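Local structure of 2-hydroxyisocaproyl-CoA dehydratase activator (4EHU) at residues 131-136 and 191-196; 138-143 and 183-188; 199-204 and 224-229. The protein passes one electron to (R)-2-hydroxyisocaproyl-CoA dehydratase while hydrolysing ATP, as a homodimer with one [4Fe-4S] cluster, in leucine fermentation. One frame throughout, in Å; residues are numbered along the deposited sequence.

Contact 1: residues 131-136 and 191-196; sequences RFLDVM and TSVAKR. With ANP (phosphoaminophosphonic acid-adenylate ester), chain D.
At F132 the chi1 of 178° sets CG opposite the backbone N, and V193 places CG2 anti to its carbonyl carbon. These two torsions bring ring and methyl together. F132 CD2 lies 3.4 Å from V193 CG2, which meets the ring obliquely. The two side chains run alongside in opposite senses. At the far end of the ring, F132 CZ rests 3.8 Å from S192 CB. L133 crosses V193 at about a right angle, and its CD2 reaches the same methyl, V193 CG2, at 3.9 Å. One methyl thus serves both residues. Within 131-136, M136 CE sits 3.7 Å above one face of the F132 ring, offset toward its rim. The segments run nearly antiparallel at 170°, with axes 10.7 Å apart. I189, I222 and A168 add to the apolar surroundings.

D134 belongs to the ATP site. Its carboxylate grips the ribose of the bound ATP analogue with both oxygens: OD1 accepts from O2' and OD2 from O3', each at 2.8 Å. The F132 side chain is about 6 Å from the iron-sulfur cluster. Helix 130-140 therefore spans from nucleotide to cluster, within the actin-like ATPase fold of this activator family.

Contact 2: residues 138-143 and 183-188; sequences KIIEVD and EDIVAG
I140 meets V186 and I185 through methyl groups alone. The closer pair is I140 CD1 and V186 CG2, 3.6 Å apart. The I140 side chain lies roughly perpendicular to that of V186. I140 has CG1 between its backbone N and carbonyl carbon (chi1 65°), with the chain extended beyond it (chi2 174°). CD1 thereby extends to V186, while the other branch faces I185. That second touch is looser, with I140 CG2 at 4.2 Å from I185 CG2. One isoleucine thus spreads its two arms over two successive residues of the partner helix.

No hydrogen bond crosses between the segments; the bonds here close the helix end and hold D184. E141 has positive phi (59°) and is the C' residue of a Schellman motif that ends helix 130-140. V142 N turns back to A137 O. A weak bond links E141 N to K138 O at 3.3 Å. In 183-188 the helical bonds continue, with A187 N bonded to E183 O at 2.9 Å. D184 OD1 receives S154 OG and the backbone N of N156, which ties the start of helix 182-204 to the loop after helix 147-151.

Two further helices complete the surroundings. Helix 165-177 brings V172 to I140 and L176 to I185. Helix 147-151 brings L147 to I140 and I150 to V186.

Contact 3: residues 199-204 and 224-229; sequences SLVKRI and RAMARE. With ACT (acetate ion), chain I.
K202 reaches across to the backbone of helix 220-230. Its NZ lies 2.9 Å from E229 O, in a hydrogen bond that is weak. The lysine chain is fully extended beyond CG, which carries the ammonium group to the partner helix. A water links the same two residues a second time. It accepts from K202 NZ and donates to E229 OE1, the latter at 2.7 Å. K202 NZ and E229 OE1 do not touch directly, so the opposite charges meet through the water. Beside this polar bridge is one apolar touch, where V201 CG2 is 4.2 Å from M226 CE. The methionine chain bends at chi2 (-72°) and chi3 (-59°), and this brings its methyl nearer to the valine.

The contact lies away from the nucleotide and cluster sites. Helix 182-204 ends here and the chain returns through strand 210-213 to helix 220-230. That strand belongs to the mixed sheet with strand order 3-2-1-4-5, one of two such sheets in this actin-like fold. V201 also rests on V107 of that sheet.

The next shell fixes the E229 carboxylate. R228 grips it side-on, with NE and NH2 both directed to OE2 in a salt bridge. R228 NH2 to E229 OE2 is 2.9 Å, with an N-H...O angle of 154°, and uses the anti lone pair of OE2. The NE approach comes from above the carboxylate plane. E229 OE1 has a further salt bridge to K195. R228 is itself positioned by T191, whose OG1 bonds to NH2. Further along the helix, R224 holds an acetate, probably from the crystallisation liquor, at its guanidinium edge. R224 NH2 to acetate O is 2.9 Å. S151 OG also bonds to that ion.

Helix 182-204 runs through all three contacts. Contacts 1 and 2 join it to helix 130-140, and contact 2 is nested inside the loop closed by contact 1. Both are buried and joined across the interface by carbon contacts alone. Contact 1 adds an aromatic ring and lies beside the nucleotide and cluster; contact 2 is purely aliphatic and lies where helix 130-140 ends. Contact 3 joins the C-terminal end of helix 182-204 to helix 220-230. It is partly buried and reaches the surface at exposed K202, where its charge and water bonds lie. Contacts 1 and 3 also meet directly, A194 packing on A225 and M226. Contacts 2 and 3 do not touch.

Contact 1: residues 131-136 and 191-196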
loop_
_atom_site.group_PDB
_atom_site.type_symbol
_atom_site.label_atom_id
_atom_site.label_comp_id
_atom_site.label_asym_id
_atom_site.label_seq_id
_atom_site.Cartn_x
_atom_site.Cartn_y
_atom_site.Cartn_z
ATOM N N ARG A 131 -3.458 -2.163 9.533
ATOM C CA ARG A 131 -4.005 -1.094 8.712
ATOM C C ARG A 131 -4.875 -1.671 7.603
ATOM O O ARG A 131 -5.939 -1.145 7.306
ATOM C CB ARG A 131 -2.882 -0.280 8.083
ATOM C CG ARG A 131 -3.384 0.942 7.350
ATOM C CD ARG A 131 -4.229 1.803 8.275
ATOM N NE ARG A 131 -4.589 3.058 7.641
ATOM C CZ ARG A 131 -3.884 4.177 7.752
ATOM N NH1 ARG A 131 -2.784 4.214 8.491
ATOM N NH2 ARG A 131 -4.284 5.261 7.122
ATOM N N PHE A 132 -4.400 -2.740 6.977
ATOM C CA PHE A 132 -5.154 -3.410 5.913
ATOM C C PHE A 132 -6.517 -3.849 6.473
ATOM O O PHE A 132 -7.555 -3.623 5.863
ATOM C CB PHE A 132 -4.340 -4.604 5.382
ATOM C CG PHE A 132 -5.022 -5.425 4.289
ATOM C CD1 PHE A 132 -4.752 -5.163 2.955
ATOM C CD2 PHE A 132 -5.854 -6.500 4.607
ATOM C CE1 PHE A 132 -5.324 -5.929 1.942
ATOM C CE2 PHE A 132 -6.429 -7.264 3.609
ATOM C CZ PHE A 132 -6.169 -6.983 2.267
ATOM N N LEU A 133 -6.507 -4.461 7.645
ATOM C CA LEU A 133 -7.748 -4.960 8.244
ATOM C C LEU A 133 -8.646 -3.801 8.637
ATOM O O LEU A 133 -9.847 -3.875 8.467
ATOM C CB LEU A 133 -7.434 -5.838 9.461
ATOM C CG LEU A 133 -6.696 -7.113 9.046
ATOM C CD1 LEU A 133 -6.028 -7.797 10.259
ATOM C CD2 LEU A 133 -7.665 -8.098 8.377
ATOM N N ASP A 134 -8.067 -2.721 9.158
ATOM C CA ASP A 134 -8.880 -1.598 9.594
ATOM C C ASP A 134 -9.561 -0.983 8.372
ATOM O O ASP A 134 -10.742 -0.628 8.414
ATOM C CB ASP A 134 -8.025 -0.553 10.332
ATOM C CG ASP A 134 -7.377 -1.106 11.607
ATOM O OD1 ASP A 134 -7.816 -2.159 12.117
ATOM O OD2 ASP A 134 -6.417 -0.476 12.098
ATOM N N VAL A 135 -8.823 -0.888 7.270
ATOM C CA VAL A 135 -9.373 -0.367 6.017
ATOM C C VAL A 135 -10.520 -1.239 5.505
ATOM O O VAL A 135 -11.573 -0.729 5.107
ATOM C CB VAL A 135 -8.278 -0.256 4.926
ATOM C CG1 VAL A 135 -8.895 -0.105 3.559
ATOM C CG2 VAL A 135 -7.350 0.935 5.225
ATOM N N MET A 136 -10.340 -2.561 5.517
ATOM C CA MET A 136 -11.376 -3.450 5.016
ATOM C C MET A 136 -12.596 -3.498 5.940
ATOM O O MET A 136 -13.716 -3.588 5.463
ATOM C CB MET A 136 -10.830 -4.868 4.877
ATOM C CG MET A 136 -9.695 -4.972 3.885
ATOM S SD MET A 136 -10.171 -4.367 2.248
ATOM C CE MET A 136 -8.524 -4.059 1.607
ATOM N N THR A 191 -6.998 -14.228 4.560
ATOM C CA THR A 191 -6.024 -14.982 3.815
ATOM C C THR A 191 -5.010 -14.021 3.172
ATOM O O THR A 191 -3.834 -14.307 3.164
ATOM C CB THR A 191 -6.716 -15.848 2.764
ATOM O OG1 THR A 191 -7.391 -16.902 3.455
ATOM C CG2 THR A 191 -5.682 -16.435 1.774
ATOM N N SER A 192 -5.466 -12.873 2.689
ATOM C CA SER A 192 -4.530 -11.862 2.162
ATOM C C SER A 192 -3.448 -11.497 3.176
ATOM O O SER A 192 -2.258 -11.494 2.859
ATOM C CB SER A 192 -5.291 -10.606 1.760
ATOM O OG SER A 192 -6.064 -10.859 0.605
ATOM N N VAL A 193 -3.854 -11.203 4.406
ATOM C CA VAL A 193 -2.894 -10.775 5.422
ATOM C C VAL A 193 -1.969 -11.945 5.722
ATOM O O VAL A 193 -0.747 -11.791 5.772
ATOM C CB VAL A 193 -3.620 -10.338 6.692
ATOM C CG1 VAL A 193 -2.621 -10.181 7.880
ATOM C CG2 VAL A 193 -4.390 -9.050 6.410
ATOM N N ALA A 194 -2.563 -13.127 5.885
ATOM C CA ALA A 194 -1.804 -14.293 6.294
ATOM C C ALA A 194 -0.786 -14.697 5.244
ATOM O O ALA A 194 0.314 -15.116 5.588
ATOM C CB ALA A 194 -2.768 -15.478 6.629
ATOM N N LYS A 195 -1.134 -14.575 3.968
ATOM C CA LYS A 195 -0.170 -14.884 2.914
ATOM C C LYS A 195 1.018 -13.946 2.973
ATOM O O LYS A 195 2.150 -14.367 2.804
ATOM C CB LYS A 195 -0.822 -14.808 1.534
ATOM C CG LYS A 195 -1.678 -16.047 1.291
ATOM C CD LYS A 195 -2.154 -16.171 -0.135
ATOM C CE LYS A 195 -2.870 -17.521 -0.347
ATOM N NZ LYS A 195 -2.022 -18.714 -0.013
ATOM N N ARG A 196 0.759 -12.676 3.235
ATOM C CA ARG A 196 1.853 -11.711 3.231
ATOM C C ARG A 196 2.792 -11.872 4.428
ATOM O O ARG A 196 4.018 -11.729 4.287
ATOM C CB ARG A 196 1.304 -10.295 3.169
ATOM C CG ARG A 196 2.376 -9.258 3.181
ATOM C CD ARG A 196 1.870 -7.944 2.656
ATOM N NE ARG A 196 2.851 -6.909 2.962
ATOM C CZ ARG A 196 3.973 -6.735 2.277
ATOM N NH1 ARG A 196 4.253 -7.518 1.242
ATOM N NH2 ARG A 196 4.828 -5.783 2.633
HETATM P PG ANP D . 3.024 -1.020 15.392
HETATM O O1G ANP D . 3.796 0.284 15.557
HETATM O O2G ANP D . 3.594 -2.083 16.297
HETATM O O3G ANP D . 2.917 -1.456 13.983
HETATM P PB ANP D . 0.725 -0.935 17.364
HETATM O O1B ANP D . 0.021 0.287 17.892
HETATM O O2B ANP D . 1.670 -1.647 18.334
HETATM N N3B ANP D . 1.443 -0.530 15.843
HETATM P PA ANP D . -1.159 -3.069 17.948
HETATM O O1A ANP D . -1.639 -2.328 19.145
HETATM O O2A ANP D . -0.242 -4.265 18.077
HETATM O O3A ANP D . -0.411 -2.028 16.954
HETATM O "O5'" ANP D . -2.370 -3.520 16.993
HETATM C "C5'" ANP D . -3.236 -2.539 16.412
HETATM C "C4'" ANP D . -4.375 -3.255 15.694
HETATM O "O4'" ANP D . -4.859 -4.481 16.223
HETATM C "C3'" ANP D . -5.376 -2.591 14.766
HETATM O "O3'" ANP D . -4.739 -2.126 13.568
HETATM C "C2'" ANP D . -6.415 -3.698 14.558
HETATM O "O2'" ANP D . -6.363 -4.261 13.235
HETATM C "C1'" ANP D . -6.100 -4.790 15.579
HETATM N N9 ANP D . -7.091 -4.889 16.665
HETATM C C8 ANP D . -7.242 -4.044 17.706
HETATM N N7 ANP D . -8.217 -4.480 18.541
HETATM C C5 ANP D . -8.688 -5.637 18.013
HETATM C C6 ANP D . -9.704 -6.626 18.383
HETATM N N6 ANP D . -10.441 -6.431 19.503
HETATM N N1 ANP D . -9.871 -7.700 17.570
HETATM C C2 ANP D . -9.141 -7.893 16.462
HETATM N N3 ANP D . -8.201 -7.024 16.059
HETATM C C4 ANP D . -7.936 -5.911 16.788
#

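Contact 2: residues 138-143 and 183-188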
loop_
_atom_site.group_PDB
_atom_site.type_symbol
_atom_site.label_atom_id
_atom_site.label_comp_id
_atom_site.label_asym_id
_atom_site.label_seq_id
_atom_site.Cartn_x
_atom_site.Cartn_y
_atom_site.Cartn_z
ATOM N N LYS A 138 -13.835 -1.165 7.669
ATOM C CA LYS A 138 -14.607 0.042 7.408
ATOM C C LYS A 138 -15.469 -0.132 6.165
ATOM O O LYS A 138 -16.637 0.256 6.144
ATOM C CB LYS A 138 -13.670 1.244 7.247
ATOM C CG LYS A 138 -14.360 2.587 7.071
ATOM C CD LYS A 138 -13.320 3.693 6.906
ATOM C CE LYS A 138 -13.950 5.082 6.876
ATOM N NZ LYS A 138 -12.926 6.166 6.736
ATOM N N ILE A 139 -14.904 -0.742 5.130
ATOM C CA ILE A 139 -15.617 -0.894 3.868
ATOM C C ILE A 139 -16.771 -1.882 3.963
ATOM O O ILE A 139 -17.840 -1.661 3.380
ATOM C CB ILE A 139 -14.669 -1.358 2.766
ATOM C CG1 ILE A 139 -13.545 -0.347 2.614
ATOM C CG2 ILE A 139 -15.416 -1.508 1.446
ATOM C CD1 ILE A 139 -12.398 -0.880 1.829
ATOM N N ILE A 140 -16.561 -2.983 4.683
ATOM C CA ILE A 140 -17.607 -3.992 4.812
ATOM C C ILE A 140 -18.536 -3.669 5.984
ATOM O O ILE A 140 -19.516 -4.362 6.213
ATOM C CB ILE A 140 -17.013 -5.400 4.954
ATOM C CG1 ILE A 140 -16.232 -5.528 6.256
ATOM C CG2 ILE A 140 -16.112 -5.723 3.756
ATOM C CD1 ILE A 140 -15.751 -6.941 6.513
ATOM N N GLU A 141 -18.219 -2.592 6.695
ATOM C CA GLU A 141 -19.033 -2.069 7.786
ATOM C C GLU A 141 -19.245 -3.063 8.931
ATOM O O GLU A 141 -20.365 -3.300 9.368
ATOM C CB GLU A 141 -20.362 -1.537 7.242
ATOM C CG GLU A 141 -20.139 -0.463 6.190
ATOM C CD GLU A 141 -21.423 0.139 5.662
ATOM O OE1 GLU A 141 -22.495 -0.457 5.885
ATOM O OE2 GLU A 141 -21.351 1.210 5.025
ATOM N N VAL A 142 -18.151 -3.626 9.424
ATOM C CA VAL A 142 -18.181 -4.355 10.682
ATOM C C VAL A 142 -16.994 -3.905 11.511
ATOM O O VAL A 142 -16.020 -3.390 10.975
ATOM C CB VAL A 142 -18.116 -5.870 10.470
ATOM C CG1 VAL A 142 -19.253 -6.328 9.560
ATOM C CG2 VAL A 142 -16.778 -6.257 9.907
ATOM N N ASP A 143 -17.064 -4.082 12.821
ATOM C CA ASP A 143 -15.950 -3.682 13.656
ATOM C C ASP A 143 -14.835 -4.704 13.497
ATOM O O ASP A 143 -15.094 -5.891 13.253
ATOM C CB ASP A 143 -16.376 -3.602 15.121
ATOM C CG ASP A 143 -17.621 -2.760 15.321
ATOM O OD1 ASP A 143 -17.897 -1.892 14.465
ATOM O OD2 ASP A 143 -18.322 -2.970 16.334
ATOM N N GLU A 183 -19.063 -13.486 5.311
ATOM C CA GLU A 183 -18.075 -14.338 5.949
ATOM C C GLU A 183 -17.010 -14.824 4.962
ATOM O O GLU A 183 -15.849 -15.017 5.350
ATOM C CB GLU A 183 -18.737 -15.541 6.646
ATOM C CG GLU A 183 -19.584 -16.458 5.714
ATOM C CD GLU A 183 -21.070 -16.091 5.641
ATOM O OE1 GLU A 183 -21.420 -14.906 5.799
ATOM O OE2 GLU A 183 -21.904 -16.997 5.414
ATOM N N ASP A 184 -17.393 -15.040 3.703
ATOM C CA ASP A 184 -16.416 -15.452 2.689
ATOM C C ASP A 184 -15.521 -14.300 2.241
ATOM O O ASP A 184 -14.369 -14.518 1.904
ATOM C CB ASP A 184 -17.128 -16.064 1.473
ATOM C CG ASP A 184 -17.786 -17.405 1.817
ATOM O OD1 ASP A 184 -17.190 -18.142 2.636
ATOM O OD2 ASP A 184 -18.900 -17.703 1.294
ATOM N N ILE A 185 -16.067 -13.089 2.242
ATOM C CA ILE A 185 -15.275 -11.878 1.970
ATOM C C ILE A 185 -14.257 -11.688 3.073
ATOM O O ILE A 185 -13.076 -11.464 2.808
ATOM C CB ILE A 185 -16.167 -10.620 1.868
ATOM C CG1 ILE A 185 -17.113 -10.743 0.668
ATOM C CG2 ILE A 185 -15.308 -9.336 1.737
ATOM C CD1 ILE A 185 -18.130 -9.626 0.603
ATOM N N VAL A 186 -14.708 -11.805 4.318
ATOM C CA VAL A 186 -13.803 -11.690 5.466
ATOM C C VAL A 186 -12.727 -12.785 5.454
ATOM O O VAL A 186 -11.553 -12.488 5.708
ATOM C CB VAL A 186 -14.571 -11.728 6.798
ATOM C CG1 VAL A 186 -13.601 -11.745 7.989
ATOM C CG2 VAL A 186 -15.514 -10.531 6.893
ATOM N N ALA A 187 -13.089 -14.039 5.165
ATOM C CA ALA A 187 -12.056 -15.076 5.107
ATOM C C ALA A 187 -11.001 -14.704 4.063
ATOM O O ALA A 187 -9.817 -14.943 4.287
ATOM C CB ALA A 187 -12.647 -16.479 4.796
ATOM N N GLY A 188 -11.428 -14.159 2.923
ATOM C CA GLY A 188 -10.480 -13.784 1.874
ATOM C C GLY A 188 -9.550 -12.688 2.345
ATOM O O GLY A 188 -8.372 -12.723 2.051
#

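Contact 3: residues 199-204 and 224-229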
loop_
_atom_site.group_PDB
_atom_site.type_symbol
_atom_site.label_atom_id
_atom_site.label_comp_id
_atom_site.label_asym_id
_atom_site.label_seq_id
_atom_site.Cartn_x
_atom_site.Cartn_y
_atom_site.Cartn_z
ATOM N N SER A 199 4.828 -15.319 4.308
ATOM C CA SER A 199 5.989 -15.311 3.437
ATOM C C SER A 199 7.229 -14.906 4.249
ATOM O O SER A 199 8.319 -15.449 4.046
ATOM C CB SER A 199 5.782 -14.346 2.272
ATOM O OG SER A 199 6.970 -14.203 1.510
ATOM N N LEU A 200 7.061 -13.957 5.164
ATOM C CA LEU A 200 8.183 -13.542 6.017
ATOM C C LEU A 200 8.594 -14.687 6.929
ATOM O O LEU A 200 9.782 -14.986 7.086
ATOM C CB LEU A 200 7.821 -12.352 6.906
ATOM C CG LEU A 200 7.377 -11.068 6.247
ATOM C CD1 LEU A 200 7.177 -10.038 7.346
ATOM C CD2 LEU A 200 8.423 -10.607 5.232
ATOM N N VAL A 201 7.605 -15.338 7.546
ATOM C CA VAL A 201 7.900 -16.451 8.423
ATOM C C VAL A 201 8.648 -17.559 7.696
ATOM O O VAL A 201 9.607 -18.116 8.213
ATOM C CB VAL A 201 6.583 -17.044 9.004
ATOM C CG1 VAL A 201 6.878 -18.275 9.827
ATOM C CG2 VAL A 201 5.880 -15.992 9.832
ATOM N N LYS A 202 8.188 -17.908 6.495
ATOM C CA LYS A 202 8.831 -18.963 5.724
ATOM C C LYS A 202 10.269 -18.589 5.340
ATOM O O LYS A 202 11.163 -19.430 5.323
ATOM C CB LYS A 202 7.978 -19.279 4.496
ATOM C CG LYS A 202 6.632 -19.918 4.898
ATOM C CD LYS A 202 5.734 -20.197 3.680
ATOM C CE LYS A 202 4.420 -20.848 4.104
ATOM N NZ LYS A 202 3.487 -21.153 2.981
ATOM N N ARG A 203 10.492 -17.318 5.054
ATOM C CA ARG A 203 11.852 -16.843 4.761
ATOM C C ARG A 203 12.792 -17.037 5.955
ATOM O O ARG A 203 13.947 -17.451 5.786
ATOM C CB ARG A 203 11.801 -15.383 4.296
ATOM C CG ARG A 203 11.305 -15.201 2.860
ATOM C CD ARG A 203 10.975 -13.734 2.544
ATOM N NE ARG A 203 12.153 -12.871 2.635
ATOM C CZ ARG A 203 12.113 -11.541 2.712
ATOM N NH1 ARG A 203 13.243 -10.837 2.797
ATOM N NH2 ARG A 203 10.947 -10.912 2.709
ATOM N N ILE A 204 12.311 -16.749 7.161
ATOM C CA ILE A 204 13.129 -16.889 8.364
ATOM C C ILE A 204 13.256 -18.345 8.782
ATOM O O ILE A 204 14.190 -18.717 9.497
ATOM C CB ILE A 204 12.540 -16.082 9.524
ATOM C CG1 ILE A 204 12.963 -14.621 9.402
ATOM C CG2 ILE A 204 13.038 -16.615 10.852
ATOM C CD1 ILE A 204 12.420 -13.733 10.483
ATOM N N ARG A 224 -6.023 -18.301 12.716
ATOM C CA ARG A 224 -6.324 -19.551 12.006
ATOM C C ARG A 224 -5.718 -19.553 10.598
ATOM O O ARG A 224 -5.147 -20.559 10.168
ATOM C CB ARG A 224 -7.835 -19.775 11.907
ATOM C CG ARG A 224 -8.468 -20.148 13.228
ATOM C CD ARG A 224 -9.934 -20.553 13.034
ATOM N NE ARG A 224 -10.740 -19.510 12.409
ATOM C CZ ARG A 224 -11.348 -18.520 13.064
ATOM N NH1 ARG A 224 -11.256 -18.439 14.383
ATOM N NH2 ARG A 224 -12.060 -17.620 12.388
ATOM N N ALA A 225 -5.840 -18.438 9.876
ATOM C CA ALA A 225 -5.297 -18.357 8.521
ATOM C C ALA A 225 -3.776 -18.468 8.549
ATOM O O ALA A 225 -3.180 -19.119 7.684
ATOM C CB ALA A 225 -5.726 -17.064 7.864
ATOM N N MET A 226 -3.137 -17.815 9.525
ATOM C CA MET A 226 -1.691 -17.941 9.648
ATOM C C MET A 226 -1.248 -19.357 9.923
ATOM O O MET A 226 -0.303 -19.828 9.304
ATOM C CB MET A 226 -1.154 -17.035 10.766
ATOM C CG MET A 226 -1.072 -15.612 10.303
ATOM S SD MET A 226 0.283 -15.299 9.104
ATOM C CE MET A 226 1.735 -15.771 9.998
ATOM N N ALA A 227 -1.911 -20.041 10.853
ATOM C CA ALA A 227 -1.494 -21.388 11.207
ATOM C C ALA A 227 -1.634 -22.278 9.974
ATOM O O ALA A 227 -0.824 -23.168 9.744
ATOM C CB ALA A 227 -2.327 -21.920 12.361
ATOM N N ARG A 228 -2.676 -22.017 9.184
ATOM C CA ARG A 228 -2.878 -22.748 7.937
ATOM C C ARG A 228 -1.720 -22.476 6.963
ATOM O O ARG A 228 -1.118 -23.415 6.420
ATOM C CB ARG A 228 -4.215 -22.344 7.305
ATOM C CG ARG A 228 -4.533 -23.058 5.984
ATOM C CD ARG A 228 -5.727 -22.414 5.285
ATOM N NE ARG A 228 -5.347 -21.092 4.775
ATOM C CZ ARG A 228 -6.064 -19.978 4.909
ATOM N NH1 ARG A 228 -7.232 -20.002 5.537
ATOM N NH2 ARG A 228 -5.596 -18.818 4.426
ATOM N N GLU A 229 -1.399 -21.197 6.769
ATOM C CA GLU A 229 -0.426 -20.830 5.760
ATOM C C GLU A 229 0.971 -21.302 6.129
ATOM O O GLU A 229 1.739 -21.682 5.238
ATOM C CB GLU A 229 -0.433 -19.322 5.504
ATOM C CG GLU A 229 -1.699 -18.816 4.849
ATOM C CD GLU A 229 -1.944 -19.404 3.462
ATOM O OE1 GLU A 229 -0.954 -19.662 2.723
ATOM O OE2 GLU A 229 -3.132 -19.587 3.105
HETATM C C ACT I . -11.822 -19.199 9.000
HETATM O O ACT I . -11.543 -18.126 9.586
HETATM O OXT ACT I . -11.971 -20.230 9.711
HETATM C CH3 ACT I . -11.998 -19.245 7.509
HETATM O O HOH W 1 1.604 -18.946 2.731
#